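PDB 1AXD: glutathione s-transferase I from Zea mays, which catalyses the conjugation of glutathione to electrophilic compounds, herbicides among them, and so takes part in herbicide detoxification in maize. Local coordinates for residues Pro55-Gly60 and Cys71-Arg76; Glu133-Leu138 and Thr177-Val182; Glu143-Arg148 and Lys153-Asp158; Val170-Phe175 and Gln203-Leu208. One frame throughout, in Å; residues are numbered along the deposited sequence.

Contact 1 of 4, residues Pro55-Gly60 and Cys71-Arg76; sequences PALQDG and CKYAAR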
loop_
_atom_site.group_PDB
_atom_site.type_symbol
_atom_site.label_atom_id
_atom_site.label_comp_id
_atom_site.label_asym_id
_atom_site.label_seq_id
_atom_site.Cartn_x
_atom_site.Cartn_y
_atom_site.Cartn_z
ATOM N N PRO A 55 -12.671 -6.171 2.590
ATOM C CA PRO A 55 -13.535 -5.563 3.610
ATOM C C PRO A 55 -14.080 -4.198 3.336
ATOM O O PRO A 55 -13.631 -3.535 2.415
ATOM C CB PRO A 55 -12.621 -5.525 4.828
ATOM C CG PRO A 55 -11.314 -5.170 4.212
ATOM C CD PRO A 55 -11.258 -6.087 3.000
ATOM N N ALA A 56 -15.032 -3.797 4.174
ATOM C CA ALA A 56 -15.684 -2.499 4.141
ATOM C C ALA A 56 -16.071 -2.215 5.589
ATOM O O ALA A 56 -16.500 -3.136 6.273
ATOM C CB ALA A 56 -16.919 -2.549 3.229
ATOM N N LEU A 57 -15.843 -0.997 6.079
ATOM C CA LEU A 57 -16.205 -0.655 7.457
ATOM C C LEU A 57 -17.181 0.500 7.517
ATOM O O LEU A 57 -17.081 1.425 6.717
ATOM C CB LEU A 57 -14.970 -0.302 8.299
ATOM C CG LEU A 57 -15.251 -0.076 9.800
ATOM C CD1 LEU A 57 -15.037 -1.374 10.587
ATOM C CD2 LEU A 57 -14.342 1.019 10.364
ATOM N N GLN A 58 -18.108 0.446 8.462
ATOM C CA GLN A 58 -19.082 1.509 8.626
ATOM C C GLN A 58 -19.111 1.993 10.030
ATOM O O GLN A 58 -19.331 1.201 10.940
ATOM C CB GLN A 58 -20.475 1.034 8.235
ATOM C CG GLN A 58 -21.540 2.102 8.415
ATOM C CD GLN A 58 -22.940 1.570 8.194
ATOM O OE1 GLN A 58 -23.125 0.412 7.847
ATOM N NE2 GLN A 58 -23.933 2.423 8.391
ATOM N N ASP A 59 -18.842 3.278 10.216
ATOM C CA ASP A 59 -18.880 3.879 11.536
ATOM C C ASP A 59 -19.918 4.929 11.441
ATOM O O ASP A 59 -19.635 6.002 10.941
ATOM C CB ASP A 59 -17.529 4.497 11.905
ATOM C CG ASP A 59 -17.385 4.738 13.401
ATOM O OD1 ASP A 59 -18.335 4.435 14.165
ATOM O OD2 ASP A 59 -16.309 5.218 13.817
ATOM N N GLY A 60 -21.138 4.603 11.858
ATOM C CA GLY A 60 -22.225 5.556 11.781
ATOM C C GLY A 60 -22.594 5.717 10.325
ATOM O O GLY A 60 -23.142 4.813 9.721
ATOM N N CYS A 71 -7.593 -0.035 9.011
ATOM C CA CYS A 71 -6.721 -0.278 10.148
ATOM C C CYS A 71 -6.228 1.018 10.737
ATOM O O CYS A 71 -6.345 1.203 11.929
ATOM C CB CYS A 71 -5.527 -1.163 9.734
ATOM S SG CYS A 71 -5.914 -2.838 9.085
ATOM N N LYS A 72 -5.699 1.926 9.929
ATOM C CA LYS A 72 -5.209 3.190 10.464
ATOM C C LYS A 72 -6.316 3.934 11.142
ATOM O O LYS A 72 -6.069 4.600 12.120
ATOM C CB LYS A 72 -4.590 4.059 9.371
ATOM C CG LYS A 72 -3.445 3.412 8.632
ATOM C CD LYS A 72 -2.757 4.401 7.702
ATOM C CE LYS A 72 -1.769 3.709 6.743
ATOM N NZ LYS A 72 -2.421 2.791 5.747
ATOM N N TYR A 73 -7.536 3.828 10.639
ATOM C CA TYR A 73 -8.666 4.509 11.256
ATOM C C TYR A 73 -9.005 3.971 12.628
ATOM O O TYR A 73 -9.267 4.753 13.523
ATOM C CB TYR A 73 -9.889 4.398 10.361
ATOM C CG TYR A 73 -11.137 5.000 10.956
ATOM C CD1 TYR A 73 -11.349 6.371 10.931
ATOM C CD2 TYR A 73 -12.134 4.190 11.491
ATOM C CE1 TYR A 73 -12.517 6.916 11.408
ATOM C CE2 TYR A 73 -13.310 4.732 11.969
ATOM C CZ TYR A 73 -13.494 6.093 11.921
ATOM O OH TYR A 73 -14.681 6.635 12.336
ATOM N N ALA A 74 -9.051 2.659 12.794
ATOM C CA ALA A 74 -9.377 2.098 14.093
ATOM C C ALA A 74 -8.365 2.507 15.137
ATOM O O ALA A 74 -8.726 2.676 16.295
ATOM C CB ALA A 74 -9.478 0.589 13.985
ATOM N N ALA A 75 -7.102 2.646 14.748
ATOM C CA ALA A 75 -6.064 3.049 15.691
ATOM C C ALA A 75 -6.183 4.524 15.907
ATOM O O ALA A 75 -6.247 4.968 17.033
ATOM C CB ALA A 75 -4.680 2.670 15.151
ATOM N N ARG A 76 -6.277 5.262 14.820
ATOM C CA ARG A 76 -6.409 6.708 14.830
ATOM C C ARG A 76 -7.586 7.158 15.717
ATOM O O ARG A 76 -7.514 8.220 16.317
ATOM C CB ARG A 76 -6.629 7.149 13.378
ATOM C CG ARG A 76 -6.400 8.606 13.061
ATOM C CD ARG A 76 -6.947 8.922 11.662
ATOM N NE ARG A 76 -6.101 8.412 10.584
ATOM C CZ ARG A 76 -4.903 8.908 10.299
ATOM N NH1 ARG A 76 -4.415 9.913 11.016
ATOM N NH2 ARG A 76 -4.206 8.425 9.280
#
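Tyr-73 reaches from its helix to the strand and meets two residues there, Asp-59 through its hydroxyl and Leu-57 through its ring. The polar half is one hydrogen bond: Tyr-73 OH gives its proton to Asp-59 OD2 at 2.6 Å. The carboxylate oxygen sits at the edge of the ring, in its plane, yet the two flat groups stand nearly upright to each other, their planes 80° apart. Asp-59 OD2 takes the bond on its anti side, away from OD1, and the same oxygen forms a salt bridge with Lys-77 just beyond the segment, so a hydroxyl and an ammonium group together hold this carboxylate.

The apolar half lies deeper. Leu-57 CD2 comes to 4.0 Å from Tyr-73 CD2, the leucine crossing the tyrosine at about a right angle. With CG trans to the backbone N (chi1 176°), the ring of Tyr-73 is swung out from the helix toward the strand. A phenylalanine here would keep the ring but would probably leave Asp-59 OD2 with Lys-77 as its mate and the carboxylate freer to turn.

This is helix-on-sheet packing in the thioredoxin-like N-terminal domain: helix 67-78 lies against strand 56-59, Tyr-73 also touches Leu-62 and Leu-64 of strand 62-65, and Leu-57 continues onto Met-3 and Leu-5 of strand 3-6.

Contact 2 of 4, residues Glu133-Leu138 and Thr177-Val182; sequences ENLEKL and TPYASV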
loop_
_atom_site.group_PDB
_atom_site.type_symbol
_atom_site.label_atom_id
_atom_site.label_comp_id
_atom_site.label_asym_id
_atom_site.label_seq_id
_atom_site.Cartn_x
_atom_site.Cartn_y
_atom_site.Cartn_z
ATOM N N GLU A 133 9.525 -20.989 -5.965
ATOM C CA GLU A 133 10.108 -19.698 -6.301
ATOM C C GLU A 133 9.690 -18.614 -5.378
ATOM O O GLU A 133 10.494 -17.747 -5.072
ATOM C CB GLU A 133 9.841 -19.313 -7.757
ATOM C CG GLU A 133 8.404 -19.056 -8.116
ATOM C CD GLU A 133 8.271 -18.520 -9.528
ATOM O OE1 GLU A 133 8.343 -19.334 -10.477
ATOM O OE2 GLU A 133 8.109 -17.287 -9.686
ATOM N N ASN A 134 8.455 -18.646 -4.903
ATOM C CA ASN A 134 8.012 -17.623 -3.977
ATOM C C ASN A 134 8.656 -17.791 -2.648
ATOM O O ASN A 134 8.821 -16.812 -1.941
ATOM C CB ASN A 134 6.498 -17.611 -3.870
ATOM C CG ASN A 134 5.862 -16.870 -5.013
ATOM O OD1 ASN A 134 5.180 -17.449 -5.836
ATOM N ND2 ASN A 134 6.115 -15.575 -5.082
ATOM N N LEU A 135 9.044 -19.014 -2.304
ATOM C CA LEU A 135 9.722 -19.261 -1.035
ATOM C C LEU A 135 11.062 -18.621 -1.089
ATOM O O LEU A 135 11.589 -18.250 -0.057
ATOM C CB LEU A 135 9.858 -20.757 -0.739
ATOM C CG LEU A 135 8.742 -21.405 0.092
ATOM C CD1 LEU A 135 8.967 -22.921 0.150
ATOM C CD2 LEU A 135 8.698 -20.818 1.522
ATOM N N GLU A 136 11.626 -18.480 -2.282
ATOM C CA GLU A 136 12.920 -17.831 -2.402
ATOM C C GLU A 136 12.726 -16.369 -2.226
ATOM O O GLU A 136 13.431 -15.759 -1.446
ATOM C CB GLU A 136 13.571 -18.137 -3.748
ATOM C CG GLU A 136 13.982 -19.588 -3.881
ATOM C CD GLU A 136 15.346 -19.763 -4.524
ATOM O OE1 GLU A 136 16.297 -19.054 -4.119
ATOM O OE2 GLU A 136 15.470 -20.623 -5.425
ATOM N N LYS A 137 11.726 -15.811 -2.888
ATOM C CA LYS A 137 11.449 -14.391 -2.771
ATOM C C LYS A 137 11.248 -14.022 -1.318
ATOM O O LYS A 137 11.907 -13.122 -0.829
ATOM C CB LYS A 137 10.228 -14.030 -3.630
ATOM C CG LYS A 137 10.446 -14.360 -5.108
ATOM C CD LYS A 137 9.223 -14.077 -5.980
ATOM C CE LYS A 137 9.465 -14.506 -7.437
ATOM N NZ LYS A 137 8.213 -14.510 -8.259
ATOM N N LEU A 138 10.399 -14.762 -0.623
ATOM C CA LEU A 138 10.115 -14.523 0.790
ATOM C C LEU A 138 11.365 -14.656 1.630
ATOM O O LEU A 138 11.558 -13.880 2.557
ATOM C CB LEU A 138 9.074 -15.537 1.272
ATOM C CG LEU A 138 8.626 -15.492 2.725
ATOM C CD1 LEU A 138 7.991 -14.118 3.029
ATOM C CD2 LEU A 138 7.616 -16.632 2.966
ATOM N N THR A 177 0.222 -24.173 8.099
ATOM C CA THR A 177 0.757 -25.102 7.113
ATOM C C THR A 177 2.142 -25.564 7.474
ATOM O O THR A 177 2.769 -24.974 8.345
ATOM C CB THR A 177 0.781 -24.456 5.717
ATOM O OG1 THR A 177 1.856 -23.510 5.639
ATOM C CG2 THR A 177 -0.555 -23.741 5.446
ATOM N N PRO A 178 2.656 -26.606 6.795
ATOM C CA PRO A 178 3.999 -27.109 7.095
ATOM C C PRO A 178 5.103 -26.121 6.789
ATOM O O PRO A 178 6.228 -26.352 7.195
ATOM C CB PRO A 178 4.096 -28.360 6.217
ATOM C CG PRO A 178 3.235 -28.019 5.054
ATOM C CD PRO A 178 2.034 -27.408 5.728
ATOM N N TYR A 179 4.789 -25.025 6.101
ATOM C CA TYR A 179 5.797 -24.026 5.771
ATOM C C TYR A 179 6.115 -23.056 6.889
ATOM O O TYR A 179 6.867 -22.120 6.672
ATOM C CB TYR A 179 5.438 -23.298 4.472
ATOM C CG TYR A 179 5.584 -24.202 3.272
ATOM C CD1 TYR A 179 6.840 -24.468 2.725
ATOM C CD2 TYR A 179 4.482 -24.870 2.742
ATOM C CE1 TYR A 179 6.993 -25.386 1.684
ATOM C CE2 TYR A 179 4.630 -25.793 1.700
ATOM C CZ TYR A 179 5.887 -26.043 1.181
ATOM O OH TYR A 179 6.032 -26.957 0.171
ATOM N N ALA A 180 5.591 -23.306 8.086
ATOM C CA ALA A 180 5.865 -22.452 9.230
ATOM C C ALA A 180 7.286 -22.659 9.657
ATOM O O ALA A 180 7.806 -21.860 10.413
ATOM C CB ALA A 180 4.891 -22.769 10.361
ATOM N N SER A 181 7.919 -23.712 9.149
ATOM C CA SER A 181 9.308 -24.048 9.467
ATOM C C SER A 181 10.298 -23.113 8.838
ATOM O O SER A 181 11.482 -23.228 9.112
ATOM C CB SER A 181 9.610 -25.484 9.033
ATOM O OG SER A 181 9.261 -25.677 7.674
ATOM N N VAL A 182 9.828 -22.206 7.986
ATOM C CA VAL A 182 10.716 -21.243 7.343
ATOM C C VAL A 182 11.087 -20.170 8.338
ATOM O O VAL A 182 12.163 -19.616 8.243
ATOM C CB VAL A 182 10.083 -20.631 6.036
ATOM C CG1 VAL A 182 8.985 -19.595 6.361
ATOM C CG2 VAL A 182 11.178 -20.003 5.158
#
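Leu-135 carries this contact from the helix side, sending one methyl to Tyr-179 and the other toward Val-182. Its CD1 lies 3.5 Å from Tyr-179 CE1 and 3.7 Å from Tyr-179 CD1, so the methyl rests against one side of the ring, at the CD1-CE1 bond, the two side chains crossing at about a right angle. The second branch is looser: Leu-135 CD2 and Val-182 CG2 are 4.5 Å apart. The leucine therefore sits in a fork between two residues of the 177-182 turn, and the meeting is wholly apolar.

The next shell fixes those two residues. Tyr-179 has CG trans to its carbonyl carbon (chi1 -70°), which lays the ring toward the helix, and its hydroxyl is hydrogen-bonded to Gln-128 near the start of helix 128-151. The ring is thus tied at its far end to the helix it packs on. The turn is braced by its own bonds: Ser-181 OG donates to Pro-178 O at 3.1 Å, in the carbonyl plane, and the backbone bond from Val-182 N to Tyr-179 O, 3.2 Å long, ties together the two residues that receive Leu-135. A step farther back, Thr-177 OG1 bonds to Leu-174 O and links the turn to the end of the preceding helix.

In the all-helical C-terminal domain, the contact lays the connection between helices 168-174 and 187-198 against helix 128-151. Val-131 and Leu-142 of that helix extend the apolar strip, and Val-116 of helix 88-122 touches Tyr-179 and Thr-177.

Contact 3 of 4, residues Glu143-Arg148 and Lys153-Asp158; sequences EVYEAR and KYLAGD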
loop_
_atom_site.group_PDB
_atom_site.type_symbol
_atom_site.label_atom_id
_atom_site.label_comp_id
_atom_site.label_asym_id
_atom_site.label_seq_id
_atom_site.Cartn_x
_atom_site.Cartn_y
_atom_site.Cartn_z
ATOM N N GLU A 143 15.330 -12.448 5.605
ATOM C CA GLU A 143 16.709 -12.114 5.987
ATOM C C GLU A 143 16.772 -10.657 6.486
ATOM O O GLU A 143 17.493 -10.372 7.435
ATOM C CB GLU A 143 17.659 -12.276 4.796
ATOM C CG GLU A 143 18.016 -13.715 4.462
ATOM C CD GLU A 143 19.000 -13.839 3.290
ATOM O OE1 GLU A 143 19.887 -12.965 3.142
ATOM O OE2 GLU A 143 18.889 -14.821 2.514
ATOM N N VAL A 144 16.032 -9.763 5.828
ATOM C CA VAL A 144 15.970 -8.346 6.192
ATOM C C VAL A 144 15.243 -8.186 7.488
ATOM O O VAL A 144 15.689 -7.424 8.330
ATOM C CB VAL A 144 15.250 -7.529 5.123
ATOM C CG1 VAL A 144 15.030 -6.092 5.616
ATOM C CG2 VAL A 144 16.064 -7.541 3.825
ATOM N N TYR A 145 14.102 -8.856 7.627
ATOM C CA TYR A 145 13.341 -8.800 8.865
ATOM C C TYR A 145 14.201 -9.294 9.988
ATOM O O TYR A 145 14.142 -8.741 11.068
ATOM C CB TYR A 145 12.070 -9.651 8.771
ATOM C CG TYR A 145 10.878 -8.942 8.160
ATOM C CD1 TYR A 145 10.975 -8.300 6.928
ATOM C CD2 TYR A 145 9.650 -8.922 8.815
ATOM C CE1 TYR A 145 9.876 -7.655 6.359
ATOM C CE2 TYR A 145 8.541 -8.282 8.260
ATOM C CZ TYR A 145 8.658 -7.646 7.029
ATOM O OH TYR A 145 7.567 -6.998 6.480
ATOM N N GLU A 146 15.019 -10.307 9.724
ATOM C CA GLU A 146 15.919 -10.877 10.720
ATOM C C GLU A 146 16.875 -9.839 11.274
ATOM O O GLU A 146 17.031 -9.760 12.488
ATOM C CB GLU A 146 16.693 -12.044 10.105
ATOM C CG GLU A 146 17.673 -12.732 11.045
ATOM C CD GLU A 146 17.044 -13.256 12.334
ATOM O OE1 GLU A 146 15.808 -13.459 12.402
ATOM O OE2 GLU A 146 17.811 -13.480 13.290
ATOM N N ALA A 147 17.505 -9.056 10.395
ATOM C CA ALA A 147 18.441 -8.001 10.802
ATOM C C ALA A 147 17.714 -6.881 11.490
ATOM O O ALA A 147 18.207 -6.359 12.470
ATOM C CB ALA A 147 19.215 -7.476 9.581
ATOM N N ARG A 148 16.546 -6.521 10.973
ATOM C CA ARG A 148 15.738 -5.461 11.537
ATOM C C ARG A 148 15.387 -5.794 12.962
ATOM O O ARG A 148 15.662 -5.000 13.852
ATOM C CB ARG A 148 14.473 -5.275 10.685
ATOM C CG ARG A 148 13.487 -4.236 11.200
ATOM C CD ARG A 148 14.136 -2.863 11.281
ATOM N NE ARG A 148 13.239 -1.870 11.869
ATOM C CZ ARG A 148 13.597 -0.629 12.195
ATOM N NH1 ARG A 148 14.842 -0.212 11.991
ATOM N NH2 ARG A 148 12.713 0.202 12.735
ATOM N N LYS A 153 13.115 -4.034 18.838
ATOM C CA LYS A 153 12.236 -4.984 19.489
ATOM C C LYS A 153 11.162 -5.352 18.518
ATOM O O LYS A 153 10.786 -6.507 18.438
ATOM C CB LYS A 153 11.623 -4.370 20.745
ATOM C CG LYS A 153 11.059 -5.409 21.691
ATOM C CD LYS A 153 10.426 -4.774 22.906
ATOM C CE LYS A 153 9.921 -5.840 23.872
ATOM N NZ LYS A 153 9.248 -5.236 25.056
ATOM N N TYR A 154 10.675 -4.360 17.783
ATOM C CA TYR A 154 9.635 -4.543 16.790
ATOM C C TYR A 154 10.060 -3.943 15.446
ATOM O O TYR A 154 11.190 -3.484 15.323
ATOM C CB TYR A 154 8.351 -3.894 17.282
ATOM C CG TYR A 154 7.735 -4.584 18.472
ATOM C CD1 TYR A 154 6.894 -5.688 18.297
ATOM C CD2 TYR A 154 7.950 -4.109 19.769
ATOM C CE1 TYR A 154 6.273 -6.298 19.370
ATOM C CE2 TYR A 154 7.330 -4.716 20.866
ATOM C CZ TYR A 154 6.490 -5.812 20.656
ATOM O OH TYR A 154 5.856 -6.425 21.716
ATOM N N LEU A 155 9.159 -3.936 14.466
ATOM C CA LEU A 155 9.459 -3.411 13.134
ATOM C C LEU A 155 9.696 -1.902 13.058
ATOM O O LEU A 155 10.695 -1.489 12.500
ATOM C CB LEU A 155 8.354 -3.820 12.157
ATOM C CG LEU A 155 8.551 -5.000 11.203
ATOM C CD1 LEU A 155 9.823 -5.814 11.502
ATOM C CD2 LEU A 155 7.307 -5.862 11.255
ATOM N N ALA A 156 8.794 -1.093 13.600
ATOM C CA ALA A 156 8.950 0.356 13.540
ATOM C C ALA A 156 9.978 0.871 14.476
ATOM O O ALA A 156 10.438 1.985 14.300
ATOM C CB ALA A 156 7.608 1.033 13.798
ATOM N N GLY A 157 10.323 0.080 15.482
ATOM C CA GLY A 157 11.294 0.493 16.477
ATOM C C GLY A 157 11.057 -0.331 17.727
ATOM O O GLY A 157 10.518 -1.421 17.635
ATOM N N ASP A 158 11.390 0.201 18.900
ATOM C CA ASP A 158 11.211 -0.550 20.152
ATOM C C ASP A 158 9.809 -0.574 20.702
ATOM O O ASP A 158 9.635 -0.923 21.853
ATOM C CB ASP A 158 12.169 -0.036 21.236
ATOM C CG ASP A 158 13.611 -0.479 21.019
ATOM O OD1 ASP A 158 13.850 -1.446 20.266
ATOM O OD2 ASP A 158 14.514 0.139 21.623
#
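Arg-148 grips the carbonyl oxygen of Leu-155 side-on with two nitrogens. NE and NH2 each donate to Leu-155 O at 2.6 Å, with N-H...O angles of 142° and 139°, the bend expected when two donors converge on one atom. That oxygen lies in the guanidinium plane, so the pair of bonds fixes the rotation of the group. Arg-148 NH2 also comes within 3.3 Å of Ala-156 O. A bend at chi2 (60°) turns the arginine chain toward the loop, while its CG rests 4.0 Å from Leu-155 CD1.

Leu-155 N is taken up by Asp-164 OD1, so both polar atoms of this buried peptide residue have partners. Lys-153 N bonds to Asp-158 OD1 and Tyr-154 N to Gly-157 O, closing the turn on itself. Tyr-145 touches Leu-155 CD2 through CE2, and its hydroxyl is bonded to His-167. A leucine replacing Arg-148 would probably leave Leu-155 O without both donors and the loop less firmly held to the helix.

The loop thus folds back on the end of helix 128-151, with Trp-97 of helix 88-122 touching Tyr-145, Arg-148 and Leu-155, and Trp-192 of helix 187-198 against Leu-155.

Contact 4 of 4, residues Val170-Phe175 and Gln203-Leu208; sequences VTLCLF and QKVAAL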
loop_
_atom_site.group_PDB
_atom_site.type_symbol
_atom_site.label_atom_id
_atom_site.label_comp_id
_atom_site.label_asym_id
_atom_site.label_seq_id
_atom_site.Cartn_x
_atom_site.Cartn_y
_atom_site.Cartn_z
ATOM N N VAL A 170 -1.979 -12.867 7.672
ATOM C CA VAL A 170 -1.346 -13.741 6.691
ATOM C C VAL A 170 -0.410 -14.711 7.354
ATOM O O VAL A 170 -0.313 -15.842 6.897
ATOM C CB VAL A 170 -0.546 -12.983 5.605
ATOM C CG1 VAL A 170 -1.497 -12.249 4.659
ATOM C CG2 VAL A 170 0.459 -12.027 6.238
ATOM N N THR A 171 0.272 -14.291 8.419
ATOM C CA THR A 171 1.216 -15.167 9.098
ATOM C C THR A 171 0.532 -16.249 9.843
ATOM O O THR A 171 1.049 -17.346 9.896
ATOM C CB THR A 171 2.184 -14.392 9.997
ATOM O OG1 THR A 171 2.756 -13.325 9.239
ATOM C CG2 THR A 171 3.343 -15.298 10.446
ATOM N N LEU A 172 -0.650 -15.981 10.379
ATOM C CA LEU A 172 -1.399 -17.017 11.076
ATOM C C LEU A 172 -1.706 -18.103 10.086
ATOM O O LEU A 172 -1.595 -19.270 10.430
ATOM C CB LEU A 172 -2.702 -16.465 11.655
ATOM C CG LEU A 172 -2.594 -15.889 13.060
ATOM C CD1 LEU A 172 -3.956 -15.335 13.525
ATOM C CD2 LEU A 172 -2.120 -17.004 13.992
ATOM N N CYS A 173 -2.067 -17.728 8.860
ATOM C CA CYS A 173 -2.365 -18.706 7.825
ATOM C C CYS A 173 -1.147 -19.494 7.525
ATOM O O CYS A 173 -1.224 -20.706 7.468
ATOM C CB CYS A 173 -2.863 -18.025 6.556
ATOM S SG CYS A 173 -4.562 -17.482 6.633
ATOM N N LEU A 174 -0.016 -18.825 7.339
ATOM C CA LEU A 174 1.237 -19.520 7.062
ATOM C C LEU A 174 1.508 -20.530 8.174
ATOM O O LEU A 174 1.880 -21.661 7.889
ATOM C CB LEU A 174 2.389 -18.510 6.978
ATOM C CG LEU A 174 3.802 -19.077 6.847
ATOM C CD1 LEU A 174 3.949 -19.799 5.494
ATOM C CD2 LEU A 174 4.831 -17.939 6.990
ATOM N N PHE A 175 1.237 -20.132 9.415
ATOM C CA PHE A 175 1.459 -20.975 10.581
ATOM C C PHE A 175 0.542 -22.172 10.669
ATOM O O PHE A 175 0.703 -22.972 11.572
ATOM C CB PHE A 175 1.357 -20.135 11.854
ATOM C CG PHE A 175 2.407 -20.455 12.864
ATOM C CD1 PHE A 175 3.756 -20.310 12.548
ATOM C CD2 PHE A 175 2.057 -20.920 14.128
ATOM C CE1 PHE A 175 4.752 -20.625 13.473
ATOM C CE2 PHE A 175 3.042 -21.242 15.070
ATOM C CZ PHE A 175 4.395 -21.092 14.738
ATOM N N GLN A 203 -5.046 -13.888 19.480
ATOM C CA GLN A 203 -5.697 -15.153 19.821
ATOM C C GLN A 203 -7.145 -15.146 19.385
ATOM O O GLN A 203 -7.631 -16.159 18.912
ATOM C CB GLN A 203 -5.597 -15.408 21.324
ATOM C CG GLN A 203 -4.174 -15.571 21.831
ATOM C CD GLN A 203 -4.087 -15.612 23.352
ATOM O OE1 GLN A 203 -4.975 -15.144 24.053
ATOM N NE2 GLN A 203 -2.997 -16.168 23.862
ATOM N N LYS A 204 -7.824 -14.014 19.542
ATOM C CA LYS A 204 -9.220 -13.878 19.136
ATOM C C LYS A 204 -9.303 -13.995 17.641
ATOM O O LYS A 204 -10.114 -14.762 17.144
ATOM C CB LYS A 204 -9.771 -12.528 19.616
ATOM C CG LYS A 204 -11.049 -12.037 18.931
ATOM C CD LYS A 204 -12.239 -12.964 19.125
ATOM C CE LYS A 204 -13.517 -12.337 18.567
ATOM N NZ LYS A 204 -14.684 -13.268 18.621
ATOM N N VAL A 205 -8.441 -13.271 16.933
ATOM C CA VAL A 205 -8.415 -13.300 15.476
ATOM C C VAL A 205 -8.181 -14.696 15.005
ATOM O O VAL A 205 -8.867 -15.147 14.111
ATOM C CB VAL A 205 -7.318 -12.362 14.917
ATOM C CG1 VAL A 205 -7.205 -12.496 13.385
ATOM C CG2 VAL A 205 -7.652 -10.907 15.285
ATOM N N ALA A 206 -7.235 -15.387 15.621
ATOM C CA ALA A 206 -6.938 -16.750 15.253
ATOM C C ALA A 206 -8.164 -17.595 15.493
ATOM O O ALA A 206 -8.372 -18.557 14.777
ATOM C CB ALA A 206 -5.741 -17.249 16.071
ATOM N N ALA A 207 -8.973 -17.236 16.489
ATOM C CA ALA A 207 -10.193 -17.974 16.812
ATOM C C ALA A 207 -11.260 -17.743 15.797
ATOM O O ALA A 207 -12.095 -18.605 15.612
ATOM C CB ALA A 207 -10.693 -17.594 18.213
ATOM N N LEU A 208 -11.265 -16.572 15.168
ATOM C CA LEU A 208 -12.270 -16.249 14.162
ATOM C C LEU A 208 -12.151 -17.110 12.936
ATOM O O LEU A 208 -13.093 -17.166 12.158
ATOM C CB LEU A 208 -12.183 -14.773 13.763
ATOM C CG LEU A 208 -12.395 -13.728 14.859
ATOM C CD1 LEU A 208 -12.310 -12.311 14.267
ATOM C CD2 LEU A 208 -13.753 -13.953 15.517
#
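Leu-172 meets Ala-206 closely and Val-205 more distantly, and that difference divides the contact. At its tight point, Leu-172 CD1 lies 3.7 Å from Ala-206 CB and the same distance from Ala-206 CA, so the methyl is set down on the helix backbone itself. The small alanine allows this, and the CA atoms of Leu-172 and Ala-206 come to 6.9 Å. Leu-172 CD2 is a little farther from Ala-206 CB, at 4.2 Å, so both branches of the leucine face that one methyl. Having CG trans to the carbonyl carbon (chi1 -89°) points the fork of Leu-172 across the gap between the helices.

Elsewhere the fit is slack. Leu-172 CD1 stands 4.3 Å from Val-205 CG1, and the two segments bury just 98 Å² between them, with no polar bond across. On the solvent side of helix 200-208, Gln-203, Lys-204 and Ala-207 are exposed and take no part. Inward, Val-205 is buried against Thr-15 and Thr-19 of helix 14-24, while Leu-172 is also touched by Trp-193 and by Met-209 at the C terminus.

The arrangement is a sparse helix-helix contact in which one leucine bears on a small residue. It belongs to the glutathione S-transferase fold, where the C-terminal helix returns to the N-terminal domain: helix 200-208 lies between the helical bundle and helix 14-24.

Overall arrangement
Following the chain from the N terminus, contact 1 comes first and closes a short loop inside the N-terminal domain, joining strand 56-59 to helix 67-78 through the hairpin strand 62-65. The other three lie beyond it. Helix 128-151 serves two of them: contact 2 closes a long loop from this helix to 177-182, and contact 3, a tight return at the helix end, is nested inside that loop. Contact 4 opens at 170-175, before contact 2 has closed, so these two cross; they also touch, Ala-180 packing on Phe-175. Contact 4 then brings the C-terminal helix back to the bundle. Contacts 1 and 2 lie on opposite sides of the chain's centre, their own centres about 31 Å apart.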